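Local coordinates for metallo-beta-lactamase (Serratia marcescens, PDB 6K4X), which hydrolyses the amide bond of beta-lactam antibiotics with the help of two zinc ions, as a subclass B3 metallo-beta-lactamase, at residues P11-I14 with T18-V21; L30-Q35 with M58-S63; D209-I212 with V218-M221; W222-R227 with Y236-A241; A83-T88 with S123-A128. All coordinates share one frame; numbering follows the deposited sequence.

Interaction 1: residues P11-I14 with T18-V21; sequences PFTI and THYV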
# COMPACT_ATOMS: atom_id res chain seq x y z
N PRO A 11 2.14 -15.17 -8.32
CA PRO A 11 0.95 -14.47 -7.84
C PRO A 11 -0.15 -15.45 -7.43
O PRO A 11 -0.13 -16.62 -7.79
CB PRO A 11 0.55 -13.59 -9.02
CG PRO A 11 1.04 -14.40 -10.21
CD PRO A 11 2.36 -14.98 -9.76
N PHE A 12 -1.11 -14.94 -6.66
CA PHE A 12 -2.13 -15.79 -6.10
C PHE A 12 -3.35 -14.95 -5.77
O PHE A 12 -3.27 -13.75 -5.47
CB PHE A 12 -1.64 -16.52 -4.84
CG PHE A 12 -1.07 -15.66 -3.74
CD1 PHE A 12 0.23 -15.20 -3.82
CD2 PHE A 12 -1.82 -15.31 -2.62
CE1 PHE A 12 0.77 -14.43 -2.80
CE2 PHE A 12 -1.28 -14.54 -1.61
CZ PHE A 12 0.01 -14.08 -1.71
N THR A 13 -4.50 -15.61 -5.81
CA THR A 13 -5.75 -14.94 -5.46
C THR A 13 -5.96 -15.01 -3.96
O THR A 13 -5.87 -16.08 -3.36
CB THR A 13 -6.94 -15.55 -6.21
OG1 THR A 13 -6.69 -15.36 -7.60
CG2 THR A 13 -8.27 -14.95 -5.79
N ILE A 14 -6.26 -13.88 -3.33
CA ILE A 14 -6.51 -13.82 -1.91
C ILE A 14 -8.00 -14.03 -1.63
O ILE A 14 -8.38 -14.81 -0.74
CB ILE A 14 -5.99 -12.49 -1.33
CG1 ILE A 14 -4.46 -12.57 -1.27
CG2 ILE A 14 -6.58 -12.18 0.04
CD1 ILE A 14 -3.75 -11.28 -0.96
N THR A 18 -9.55 -10.10 -5.75
CA THR A 18 -8.36 -9.52 -5.17
C THR A 18 -7.20 -10.50 -5.33
O THR A 18 -7.24 -11.59 -4.75
CB THR A 18 -8.55 -9.23 -3.68
OG1 THR A 18 -9.54 -8.21 -3.52
CG2 THR A 18 -7.27 -8.77 -3.01
N HIS A 19 -6.18 -10.08 -6.06
CA HIS A 19 -5.02 -10.94 -6.38
C HIS A 19 -3.74 -10.28 -5.89
O HIS A 19 -3.54 -9.07 -6.13
CB HIS A 19 -4.91 -11.19 -7.90
CG HIS A 19 -6.23 -11.47 -8.54
ND1 HIS A 19 -6.85 -12.70 -8.45
CD2 HIS A 19 -7.06 -10.66 -9.22
CE1 HIS A 19 -8.01 -12.62 -9.09
NE2 HIS A 19 -8.17 -11.37 -9.56
N TYR A 20 -2.86 -11.04 -5.24
CA TYR A 20 -1.54 -10.57 -4.92
C TYR A 20 -0.65 -10.74 -6.15
O TYR A 20 -0.53 -11.84 -6.67
CB TYR A 20 -0.97 -11.35 -3.74
CG TYR A 20 0.34 -10.83 -3.23
CD1 TYR A 20 1.54 -11.14 -3.85
CD2 TYR A 20 0.38 -9.98 -2.13
CE1 TYR A 20 2.74 -10.66 -3.37
CE2 TYR A 20 1.58 -9.50 -1.63
CZ TYR A 20 2.77 -9.83 -2.26
OH TYR A 20 3.95 -9.36 -1.75
N VAL A 21 -0.04 -9.63 -6.59
CA VAL A 21 0.81 -9.61 -7.75
C VAL A 21 2.15 -8.94 -7.45
O VAL A 21 2.90 -8.62 -8.38
CB VAL A 21 0.13 -8.95 -8.96
CG1 VAL A 21 -1.05 -9.77 -9.45
CG2 VAL A 21 -0.27 -7.51 -8.70
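Tyr20 and Phe12 face each other across the first beta hairpin of the metallo-beta-lactamase fold, where strand 12-15 turns back along strand 18-20 at the edge of a mixed sheet. They form an antiparallel hydrogen-bonded pair: Phe12 N donates a hydrogen bond to Tyr20 O at 3.2 Å, and Tyr20 N one to Phe12 O at 2.8 Å. Both side chains rise from the same face of the sheet, and their rings lie nearly parallel, 15° apart, but slid until they barely overlap, touching at the rims where Phe12 CE1 is 3.5 Å from Tyr20 CD1. Over the Phe12 ring lies the Tyr20 methylene, with Tyr20 CB 3.7 Å from the Phe12 centroid in a CH-pi contact. Phe12 CG stands between its own N and C (chi1 54°), which brings the ring over the partner strand, whereas Tyr20 CG is anti to N (chi1 -173°) and leads its ring onward. The Tyr20 hydroxyl is held by Thr23 O, and Trp222 meets the Tyr20 ring edge-to-face. Beyond the pair, Ile14 N bonds to Thr18 O, and Ile14 CD1 packs on Tyr20 CB at 3.9 Å, at the ring's edge near its plane. On the other face, the non-hydrogen-bonded pair Thr13 and His19 point the same way, setting Thr13 OG1 in the imidazole plane, 2.8 Å from His19 ND1 in a hydrogen bond whose donor may be either group.

Interaction 2: residues L30-Q35 with M58-S63; sequences LLSSPQ and MGFKLS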
# COMPACT_ATOMS: atom_id res chain seq x y z
N LEU A 30 -3.76 -6.60 -7.54
CA LEU A 30 -4.62 -6.33 -8.66
C LEU A 30 -6.06 -6.63 -8.26
O LEU A 30 -6.37 -7.74 -7.83
CB LEU A 30 -4.22 -7.19 -9.85
CG LEU A 30 -4.91 -6.81 -11.15
CD1 LEU A 30 -4.30 -5.56 -11.75
CD2 LEU A 30 -4.88 -7.95 -12.14
N LEU A 31 -6.91 -5.62 -8.41
CA LEU A 31 -8.33 -5.77 -8.22
C LEU A 31 -8.95 -5.82 -9.62
O LEU A 31 -8.89 -4.83 -10.34
CB LEU A 31 -8.86 -4.58 -7.44
CG LEU A 31 -10.33 -4.65 -7.06
CD1 LEU A 31 -10.63 -5.81 -6.13
CD2 LEU A 31 -10.79 -3.35 -6.43
N SER A 32 -9.46 -6.99 -10.01
CA SER A 32 -9.79 -7.24 -11.41
C SER A 32 -11.28 -7.10 -11.68
O SER A 32 -12.13 -7.31 -10.81
CB SER A 32 -9.31 -8.59 -11.85
OG SER A 32 -9.87 -9.61 -11.04
N SER A 33 -11.61 -6.78 -12.94
CA SER A 33 -12.96 -6.87 -13.39
C SER A 33 -12.98 -7.09 -14.89
O SER A 33 -12.04 -6.76 -15.58
CB SER A 33 -13.77 -5.64 -13.05
OG SER A 33 -13.71 -4.63 -14.06
N PRO A 34 -14.11 -7.57 -15.45
CA PRO A 34 -14.24 -7.67 -16.90
C PRO A 34 -14.15 -6.34 -17.64
O PRO A 34 -13.99 -6.35 -18.87
CB PRO A 34 -15.61 -8.34 -17.11
CG PRO A 34 -15.87 -9.06 -15.80
CD PRO A 34 -15.26 -8.15 -14.74
N GLN A 35 -14.28 -5.22 -16.93
CA GLN A 35 -14.27 -3.90 -17.54
C GLN A 35 -12.94 -3.19 -17.33
O GLN A 35 -12.77 -2.07 -17.81
CB GLN A 35 -15.46 -3.10 -17.04
CG GLN A 35 -16.76 -3.81 -17.38
CD GLN A 35 -18.04 -3.08 -17.08
OE1 GLN A 35 -18.05 -2.06 -16.40
NE2 GLN A 35 -19.15 -3.62 -17.55
N MET A 58 -1.77 -14.06 -14.09
CA MET A 58 -3.13 -14.20 -13.55
C MET A 58 -4.17 -14.05 -14.67
O MET A 58 -5.37 -14.11 -14.41
CB MET A 58 -3.36 -13.17 -12.44
CG MET A 58 -2.46 -13.41 -11.23
SD MET A 58 -2.60 -15.05 -10.47
CE MET A 58 -4.18 -14.93 -9.65
N GLY A 59 -3.72 -13.94 -15.91
CA GLY A 59 -4.60 -13.98 -17.08
C GLY A 59 -5.04 -12.62 -17.57
O GLY A 59 -5.98 -12.57 -18.38
N PHE A 60 -4.46 -11.53 -17.05
CA PHE A 60 -4.94 -10.19 -17.35
C PHE A 60 -3.98 -9.48 -18.30
O PHE A 60 -2.80 -9.78 -18.33
CB PHE A 60 -5.16 -9.42 -16.05
CG PHE A 60 -6.16 -10.09 -15.14
CD1 PHE A 60 -7.49 -10.22 -15.52
CD2 PHE A 60 -5.77 -10.65 -13.94
CE1 PHE A 60 -8.40 -10.86 -14.70
CE2 PHE A 60 -6.69 -11.26 -13.11
CZ PHE A 60 -7.99 -11.40 -13.50
N LYS A 61 -4.50 -8.45 -18.98
CA LYS A 61 -3.71 -7.62 -19.86
C LYS A 61 -3.33 -6.31 -19.17
O LYS A 61 -4.16 -5.67 -18.52
CB LYS A 61 -4.53 -7.24 -21.09
CG LYS A 61 -4.96 -8.41 -21.96
CD LYS A 61 -5.90 -8.02 -23.10
CE LYS A 61 -5.28 -7.03 -24.06
NZ LYS A 61 -5.81 -5.66 -23.85
N LEU A 62 -2.08 -5.91 -19.35
CA LEU A 62 -1.59 -4.67 -18.75
C LEU A 62 -2.43 -3.49 -19.25
O LEU A 62 -2.72 -2.56 -18.51
CB LEU A 62 -0.11 -4.47 -19.08
CG LEU A 62 0.84 -5.53 -18.52
CD1 LEU A 62 2.28 -5.10 -18.73
CD2 LEU A 62 0.57 -5.79 -17.05
N SER A 63 -2.84 -3.51 -20.52
CA SER A 63 -3.56 -2.39 -21.10
C SER A 63 -4.94 -2.21 -20.45
O SER A 63 -5.54 -1.16 -20.60
CB SER A 63 -3.69 -2.54 -22.60
OG SER A 63 -4.41 -3.69 -22.92
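Phe60 reaches from the loop behind helix 47-57 to the end of strand 29-31, and its side chain carries the contact with Leu30 and Ser32. At its base, Phe60 CB is at the limit of packing distance from Leu30 CD2, and Phe60 CG lies somewhat nearer the same methyl. The contact tightens at Phe60 CD2, where Leu30 CD2 comes within 3.4 Å, approaching the ring obliquely. One atom further, Phe60 CE2 is shared, with Leu30 CD2 and Ser32 CB both 3.9 Å away. At the tip Ser32 takes over: Phe60 CZ is 3.5 Å from Ser32 CB, which lies over one face of the ring, 30° off its normal, as a CH-pi contact. Phe60 CE1 also lies against the same methylene. Leu30 in the strand and Ser32 just past its end thus share the length of one ring. The Phe60 side chain leaves with CG anti to its carbonyl carbon (chi1 -59°), directing the ring at the strand. The Ser32 hydroxyl also passes near Phe60 CZ, but its hydrogen bond is with His19 NE2. Gly59, with positive phi, ends helix 47-57 in a Schellman motif just before Phe60. The ring lies between that helix, which it touches at Ile55, and the sheet, where His19 of strand 18-20 and His37 of strand 37-40 meet it, the latter edge-to-face.

Interaction 3: residues D209-I212 with V218-M221; sequences DIAI and VNDM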
# COMPACT_ATOMS: atom_id res chain seq x y z
N ASP A 209 -11.86 -7.18 7.10
CA ASP A 209 -11.84 -8.63 7.14
C ASP A 209 -10.49 -9.17 6.68
O ASP A 209 -10.01 -10.15 7.26
CB ASP A 209 -12.93 -9.23 6.26
CG ASP A 209 -14.32 -8.88 6.75
OD1 ASP A 209 -14.59 -9.13 7.95
OD2 ASP A 209 -15.11 -8.38 5.96
N ILE A 210 -9.93 -8.60 5.62
CA ILE A 210 -8.66 -9.06 5.04
C ILE A 210 -7.76 -7.84 4.93
O ILE A 210 -8.08 -6.93 4.15
CB ILE A 210 -8.87 -9.70 3.66
CG1 ILE A 210 -9.76 -10.93 3.76
CG2 ILE A 210 -7.52 -9.99 2.99
CD1 ILE A 210 -10.23 -11.45 2.41
N ALA A 211 -6.66 -7.83 5.68
CA ALA A 211 -5.68 -6.75 5.56
C ALA A 211 -4.47 -7.25 4.79
O ALA A 211 -3.93 -8.33 5.09
CB ALA A 211 -5.29 -6.21 6.91
N ILE A 212 -4.07 -6.48 3.79
CA ILE A 212 -2.87 -6.69 3.04
C ILE A 212 -1.97 -5.50 3.33
O ILE A 212 -2.28 -4.38 2.93
CB ILE A 212 -3.15 -6.83 1.53
CG1 ILE A 212 -4.11 -7.99 1.27
CG2 ILE A 212 -1.86 -6.97 0.76
CD1 ILE A 212 -4.99 -7.85 0.06
N VAL A 218 3.94 -7.58 7.70
CA VAL A 218 3.32 -6.86 8.77
C VAL A 218 2.05 -7.57 9.24
O VAL A 218 1.74 -7.55 10.43
CB VAL A 218 3.07 -5.40 8.36
CG1 VAL A 218 2.07 -4.69 9.26
CG2 VAL A 218 4.39 -4.65 8.35
N ASN A 219 1.28 -8.15 8.31
CA ASN A 219 0.13 -8.98 8.69
C ASN A 219 0.39 -10.45 8.32
O ASN A 219 -0.54 -11.17 7.93
CB ASN A 219 -1.17 -8.45 8.09
CG ASN A 219 -2.39 -9.19 8.59
OD1 ASN A 219 -2.43 -9.64 9.75
ND2 ASN A 219 -3.41 -9.33 7.76
N ASP A 220 1.64 -10.88 8.44
CA ASP A 220 1.98 -12.30 8.38
C ASP A 220 1.50 -12.95 7.08
O ASP A 220 1.07 -14.10 7.08
CB ASP A 220 1.47 -13.04 9.62
CG ASP A 220 1.98 -12.44 10.92
OD1 ASP A 220 3.10 -11.93 10.94
OD2 ASP A 220 1.23 -12.53 11.91
N MET A 221 1.67 -12.27 5.94
CA MET A 221 1.16 -12.81 4.67
C MET A 221 1.67 -14.22 4.38
O MET A 221 0.91 -15.04 3.88
CB MET A 221 1.58 -11.88 3.53
CG MET A 221 1.20 -12.37 2.15
SD MET A 221 -0.59 -12.42 1.86
CE MET A 221 -0.90 -10.67 1.65
O HOH W 1 -6.49 -10.05 7.72
O HOH W 2 -1.56 -10.85 5.07
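The side-chain amide of Asn219 is the flat group that meets Ala211, and it does so through its edge: Asn219 ND2 donates to Ala211 O at 2.9 Å, with an N-H...O angle of 159°. The acceptor lies almost in the amide plane. Seen from the carbonyl, the approach is less regular, since the nitrogen is tilted 32° from the plane of the Ala211 peptide. Asn219 CG is anti to the backbone N (chi1 -173°), carrying the amide across to the strand, where ND2 also lies 3.7 Å from Ala211 CB. The same ND2 is bound to a water, 3.2 Å away, that accepts from Ala211 N as well, so both backbone polar groups of Ala211 are linked to this one amide nitrogen, one directly and the other through solvent. Beside this polar link the contact is apolar. Met221, bent at both chi2 and chi3, swings its terminal methyl round so that Met221 CE lies 3.9 Å from Ile212 CG2, with Ile212 CG1 a little further off. Ile14 of strand 12-15 packs on both side chains, while Ala241 of helix 241-260 touches Ala211 and Asn219. The link spans the short connection from strand 210-213, an edge strand of the second sheet, to helix 221-231. That connection holds His215, a ligand of the second zinc, and such a metal-bearing loop after a strand is characteristic of the metallo-beta-lactamase fold.

Interaction 4: residues W222-R227 with Y236-A241; sequences WTRQQR and YVDNGA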
# COMPACT_ATOMS: atom_id res chain seq x y z
N TRP A 222 2.95 -14.46 4.62
CA TRP A 222 3.53 -15.72 4.15
C TRP A 222 3.12 -16.88 5.07
O TRP A 222 2.86 -17.97 4.59
CB TRP A 222 5.04 -15.57 3.99
CG TRP A 222 5.32 -14.36 3.16
CD1 TRP A 222 6.03 -13.26 3.54
CD2 TRP A 222 4.79 -14.07 1.85
NE1 TRP A 222 5.98 -12.30 2.56
CE2 TRP A 222 5.22 -12.77 1.52
CE3 TRP A 222 3.99 -14.77 0.94
CZ2 TRP A 222 4.89 -12.18 0.30
CZ3 TRP A 222 3.64 -14.17 -0.25
CH2 TRP A 222 4.09 -12.89 -0.57
N THR A 223 3.03 -16.64 6.37
CA THR A 223 2.42 -17.62 7.26
C THR A 223 0.97 -17.90 6.85
O THR A 223 0.52 -19.07 6.85
CB THR A 223 2.50 -17.15 8.72
OG1 THR A 223 3.88 -17.00 9.05
CG2 THR A 223 1.84 -18.12 9.67
N ARG A 224 0.21 -16.84 6.55
CA ARG A 224 -1.18 -17.02 6.14
C ARG A 224 -1.27 -17.81 4.84
O ARG A 224 -2.16 -18.66 4.68
CB ARG A 224 -1.88 -15.67 5.99
CG ARG A 224 -2.09 -14.95 7.31
CD ARG A 224 -2.74 -13.60 7.08
NE ARG A 224 -2.89 -12.82 8.30
CZ ARG A 224 -3.82 -13.02 9.21
NH1 ARG A 224 -4.71 -13.99 9.05
NH2 ARG A 224 -3.88 -12.24 10.27
N GLN A 225 -0.42 -17.51 3.87
CA GLN A 225 -0.48 -18.21 2.60
C GLN A 225 -0.22 -19.70 2.83
O GLN A 225 -0.86 -20.56 2.20
CB GLN A 225 0.49 -17.60 1.59
CG GLN A 225 0.42 -18.35 0.27
CD GLN A 225 1.49 -17.91 -0.68
OE1 GLN A 225 2.65 -17.73 -0.31
NE2 GLN A 225 1.12 -17.86 -1.95
N GLN A 226 0.74 -20.03 3.68
CA GLN A 226 1.05 -21.43 4.00
C GLN A 226 -0.17 -22.08 4.67
O GLN A 226 -0.55 -23.22 4.35
CB GLN A 226 2.34 -21.48 4.84
CG GLN A 226 3.58 -21.13 4.02
CD GLN A 226 4.88 -20.98 4.77
OE1 GLN A 226 4.96 -20.38 5.84
NE2 GLN A 226 5.94 -21.50 4.18
N ARG A 227 -0.82 -21.37 5.59
CA ARG A 227 -2.04 -21.87 6.21
C ARG A 227 -3.13 -22.11 5.16
O ARG A 227 -3.89 -23.07 5.26
CB ARG A 227 -2.56 -20.87 7.24
CG ARG A 227 -1.80 -20.89 8.56
CD ARG A 227 -2.22 -19.70 9.40
NE ARG A 227 -3.64 -19.73 9.67
CZ ARG A 227 -4.43 -18.68 9.83
NH1 ARG A 227 -3.92 -17.48 10.06
NH2 ARG A 227 -5.74 -18.87 9.82
N TYR A 236 -6.54 -15.84 5.17
CA TYR A 236 -6.21 -14.42 5.02
C TYR A 236 -7.14 -13.53 5.84
O TYR A 236 -6.83 -12.34 5.99
CB TYR A 236 -6.23 -13.98 3.56
CG TYR A 236 -5.30 -14.78 2.69
CD1 TYR A 236 -3.93 -14.66 2.82
CD2 TYR A 236 -5.80 -15.65 1.74
CE1 TYR A 236 -3.07 -15.39 2.03
CE2 TYR A 236 -4.95 -16.40 0.97
CZ TYR A 236 -3.59 -16.27 1.10
OH TYR A 236 -2.75 -17.01 0.32
N VAL A 237 -8.24 -14.10 6.32
CA VAL A 237 -9.27 -13.39 6.99
C VAL A 237 -8.92 -13.29 8.46
O VAL A 237 -8.65 -14.31 9.11
CB VAL A 237 -10.63 -14.07 6.78
CG1 VAL A 237 -11.71 -13.44 7.63
CG2 VAL A 237 -11.03 -14.07 5.32
N ASP A 238 -8.98 -12.09 8.98
CA ASP A 238 -8.75 -11.83 10.39
C ASP A 238 -9.20 -10.40 10.66
O ASP A 238 -8.51 -9.44 10.25
CB ASP A 238 -7.27 -12.01 10.75
CG ASP A 238 -6.89 -11.59 12.15
OD1 ASP A 238 -7.77 -11.13 12.91
OD2 ASP A 238 -5.68 -11.71 12.46
N ASN A 239 -10.39 -10.23 11.23
CA ASN A 239 -11.01 -8.93 11.30
C ASN A 239 -10.41 -8.07 12.41
O ASN A 239 -10.79 -6.93 12.55
CB ASN A 239 -12.53 -9.02 11.43
CG ASN A 239 -13.00 -9.66 12.71
OD1 ASN A 239 -12.23 -9.81 13.66
ND2 ASN A 239 -14.25 -10.10 12.73
N GLY A 240 -9.38 -8.58 13.10
CA GLY A 240 -8.59 -7.77 14.00
C GLY A 240 -7.29 -7.28 13.39
O GLY A 240 -6.51 -6.61 14.06
N ALA A 241 -7.03 -7.57 12.11
CA ALA A 241 -5.71 -7.30 11.57
C ALA A 241 -5.42 -5.80 11.48
O ALA A 241 -4.26 -5.43 11.75
CB ALA A 241 -5.56 -7.95 10.23
O HOH W 3 -7.88 -16.95 9.56
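Arg224 and Asp238 form a salt bridge through one nitrogen and one oxygen, Arg224 NH2 to Asp238 OD2 at 2.9 Å. The oxygen lies at the edge of the guanidinium, 7° out of its plane, and uses its anti lone pair; the two flat groups are turned 51° against each other. Over one guanidinium face lies Tyr236 O. Nearer the helix, Arg224 CB packs obliquely against the Tyr236 ring, 3.9 Å from Tyr236 CD1. The phenol continues alongside Gln225, and Tyr236 OH comes 3.4 Å from Gln225 CG. A chain extended from CG to NE carries the Arg224 charge off the helix. The guanidinium is then fixed by further bonds, NE to Asn219 O and NH1 to Ala235 O. On the other partner, Asp238 OD1 receives Gly240 N at 3.0 Å, capping the turn into the next helix. A water joins Arg227 NH2 to Val237 O, and Arg227 also has a salt bridge to Glu231. Together these contacts tie helix 221-231 to the loop entering helix 241-260, with Phe12 and Ile14 of strand 12-15 packed on Tyr236 and strand 210-213 bordering the loop at Val237.

Interaction 5: residues A83-T88 with S123-A128; sequences AMQKLT and SAKVRA. With SO4 (sulfate ion), chain F.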
# COMPACT_ATOMS: atom_id res chain seq x y z
N ALA A 83 7.18 2.82 -14.34
CA ALA A 83 7.29 1.81 -15.37
C ALA A 83 5.92 1.16 -15.62
O ALA A 83 5.53 0.92 -16.77
CB ALA A 83 8.32 0.77 -15.02
N MET A 84 5.20 0.84 -14.55
CA MET A 84 3.86 0.25 -14.70
C MET A 84 2.91 1.25 -15.38
O MET A 84 2.06 0.85 -16.18
CB MET A 84 3.31 -0.18 -13.35
CG MET A 84 4.00 -1.39 -12.71
SD MET A 84 4.10 -2.85 -13.75
CE MET A 84 2.42 -2.89 -14.40
N GLN A 85 3.02 2.54 -15.08
CA GLN A 85 2.18 3.56 -15.70
C GLN A 85 2.41 3.56 -17.21
O GLN A 85 1.48 3.58 -17.99
CB GLN A 85 2.48 4.92 -15.07
CG GLN A 85 1.49 6.02 -15.45
CD GLN A 85 1.64 6.48 -16.88
OE1 GLN A 85 2.75 6.67 -17.39
NE2 GLN A 85 0.52 6.68 -17.55
N LYS A 86 3.67 3.48 -17.63
CA LYS A 86 4.02 3.46 -19.06
C LYS A 86 3.46 2.21 -19.72
O LYS A 86 2.96 2.26 -20.85
CB LYS A 86 5.54 3.47 -19.23
CG LYS A 86 6.21 4.80 -18.97
CD LYS A 86 7.71 4.77 -19.16
CE LYS A 86 8.43 4.16 -17.98
NZ LYS A 86 9.27 2.99 -18.35
N LEU A 87 3.59 1.06 -19.06
CA LEU A 87 3.17 -0.22 -19.65
C LEU A 87 1.64 -0.27 -19.79
O LEU A 87 1.14 -0.98 -20.68
CB LEU A 87 3.65 -1.40 -18.82
CG LEU A 87 5.15 -1.70 -18.87
CD1 LEU A 87 5.51 -2.73 -17.82
CD2 LEU A 87 5.57 -2.18 -20.25
N THR A 88 0.90 0.38 -18.89
CA THR A 88 -0.54 0.21 -18.79
C THR A 88 -1.30 1.37 -19.43
O THR A 88 -2.43 1.17 -19.89
CB THR A 88 -0.99 0.09 -17.33
OG1 THR A 88 -0.60 1.28 -16.63
CG2 THR A 88 -0.42 -1.14 -16.66
N SER A 123 6.89 9.47 -12.15
CA SER A 123 5.80 8.96 -12.95
C SER A 123 5.05 10.10 -13.65
O SER A 123 4.93 11.19 -13.14
CB SER A 123 4.88 8.12 -12.09
OG SER A 123 3.82 7.55 -12.85
N ALA A 124 4.49 9.77 -14.82
CA ALA A 124 3.48 10.56 -15.49
C ALA A 124 2.09 10.30 -14.91
O ALA A 124 1.85 9.29 -14.24
CB ALA A 124 3.50 10.27 -16.98
N LYS A 125 1.16 11.21 -15.20
CA LYS A 125 -0.27 11.02 -15.00
C LYS A 125 -0.63 10.82 -13.52
O LYS A 125 -1.53 10.03 -13.18
CB LYS A 125 -0.81 9.84 -15.81
CG LYS A 125 -0.70 9.97 -17.32
CD LYS A 125 -1.89 9.35 -18.03
CE LYS A 125 -3.06 10.31 -18.04
NZ LYS A 125 -4.18 9.80 -18.85
N VAL A 126 -0.01 11.59 -12.64
CA VAL A 126 -0.31 11.49 -11.23
C VAL A 126 -1.38 12.53 -10.87
O VAL A 126 -1.30 13.70 -11.26
CB VAL A 126 0.94 11.70 -10.37
CG1 VAL A 126 0.64 11.45 -8.91
CG2 VAL A 126 2.09 10.82 -10.84
N ARG A 127 -2.39 12.09 -10.15
CA ARG A 127 -3.49 12.94 -9.71
C ARG A 127 -3.77 12.71 -8.23
O ARG A 127 -3.57 11.61 -7.72
CB ARG A 127 -4.76 12.60 -10.50
CG ARG A 127 -4.58 12.52 -12.01
CD ARG A 127 -4.44 13.89 -12.63
NE ARG A 127 -4.25 13.83 -14.09
CZ ARG A 127 -3.08 13.94 -14.72
NH1 ARG A 127 -3.02 13.85 -16.05
NH2 ARG A 127 -1.99 14.19 -14.03
N ALA A 128 -4.29 13.72 -7.55
CA ALA A 128 -4.61 13.64 -6.13
C ALA A 128 -6.02 13.10 -5.91
O ALA A 128 -6.95 13.39 -6.65
CB ALA A 128 -4.51 15.01 -5.49
S SO4 F . 0.63 14.51 -16.85
O1 SO4 F . 0.46 14.93 -15.47
O2 SO4 F . 1.13 15.77 -17.51
O3 SO4 F . 1.60 13.41 -17.11
O4 SO4 F . -0.62 14.06 -17.46
O HOH W 4 5.15 7.10 -16.08
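Gln85 leaves its helix with CG trans to the backbone N (chi1 -169°) and then bends at chi2 (-72°), folding its amide over the loop formed by Ser123, Ala124 and Lys125. The bend sets Gln85 CG 3.5 Å from Ala124 O and places the two ends of the amide on different residues: Gln85 OE1 near Ala124 CB, and Gln85 NE2 3.5 Å from Lys125 CG. The Lys125 chain crosses the glutamine at about a right angle and, bent at chi2 and chi3, leads its amine away. None of these touches is a direct hydrogen bond. The polar link is a water that donates to Gln85 OE1 at 2.8 Å and accepts from Ala124 N at 3.0 Å, while Gln85 NE2 is held by Ala90 O. In the alpha-beta layering of the metallo-beta-lactamase fold, the contact joins helix 81-88 to the loop entering strand 126-129, the edge strand beside strand 91-95, with Val92 packing on both Gln85 and Ser123. On the outer side a sulfate, probably from the crystallisation liquor, is bound by three N-H groups. Lys125 N supplies one, and Arg127 the other two in an end-on pair, through NH1 and NH2: the bond from Arg127 NH1 to sulfate O4 is 2.8 Å and almost straight (176°), that from Arg127 NH2 to sulfate O1 is 2.9 Å.

Interactions 1, 2 and 3 are buried: the first combines backbone pairing with ring packing, the second is carbon packing on a ring with no hydrogen bond across it, and the third joins a side-chain amide hydrogen bond to methyl contacts. Interactions 4 and 5 are partly buried: interaction 4 rests on a salt bridge, whereas interaction 5 is bridged by a water, with the sulfate bound to one side only. Interactions 1 and 2 lie on neighbouring strands of one sheet and meet through His19 and Ser32; interaction 5 reaches the same sheet at its far edge. Interactions 3 and 4 share helix 221-231, and Ile14, Phe12 and Tyr20 connect them to interaction 1.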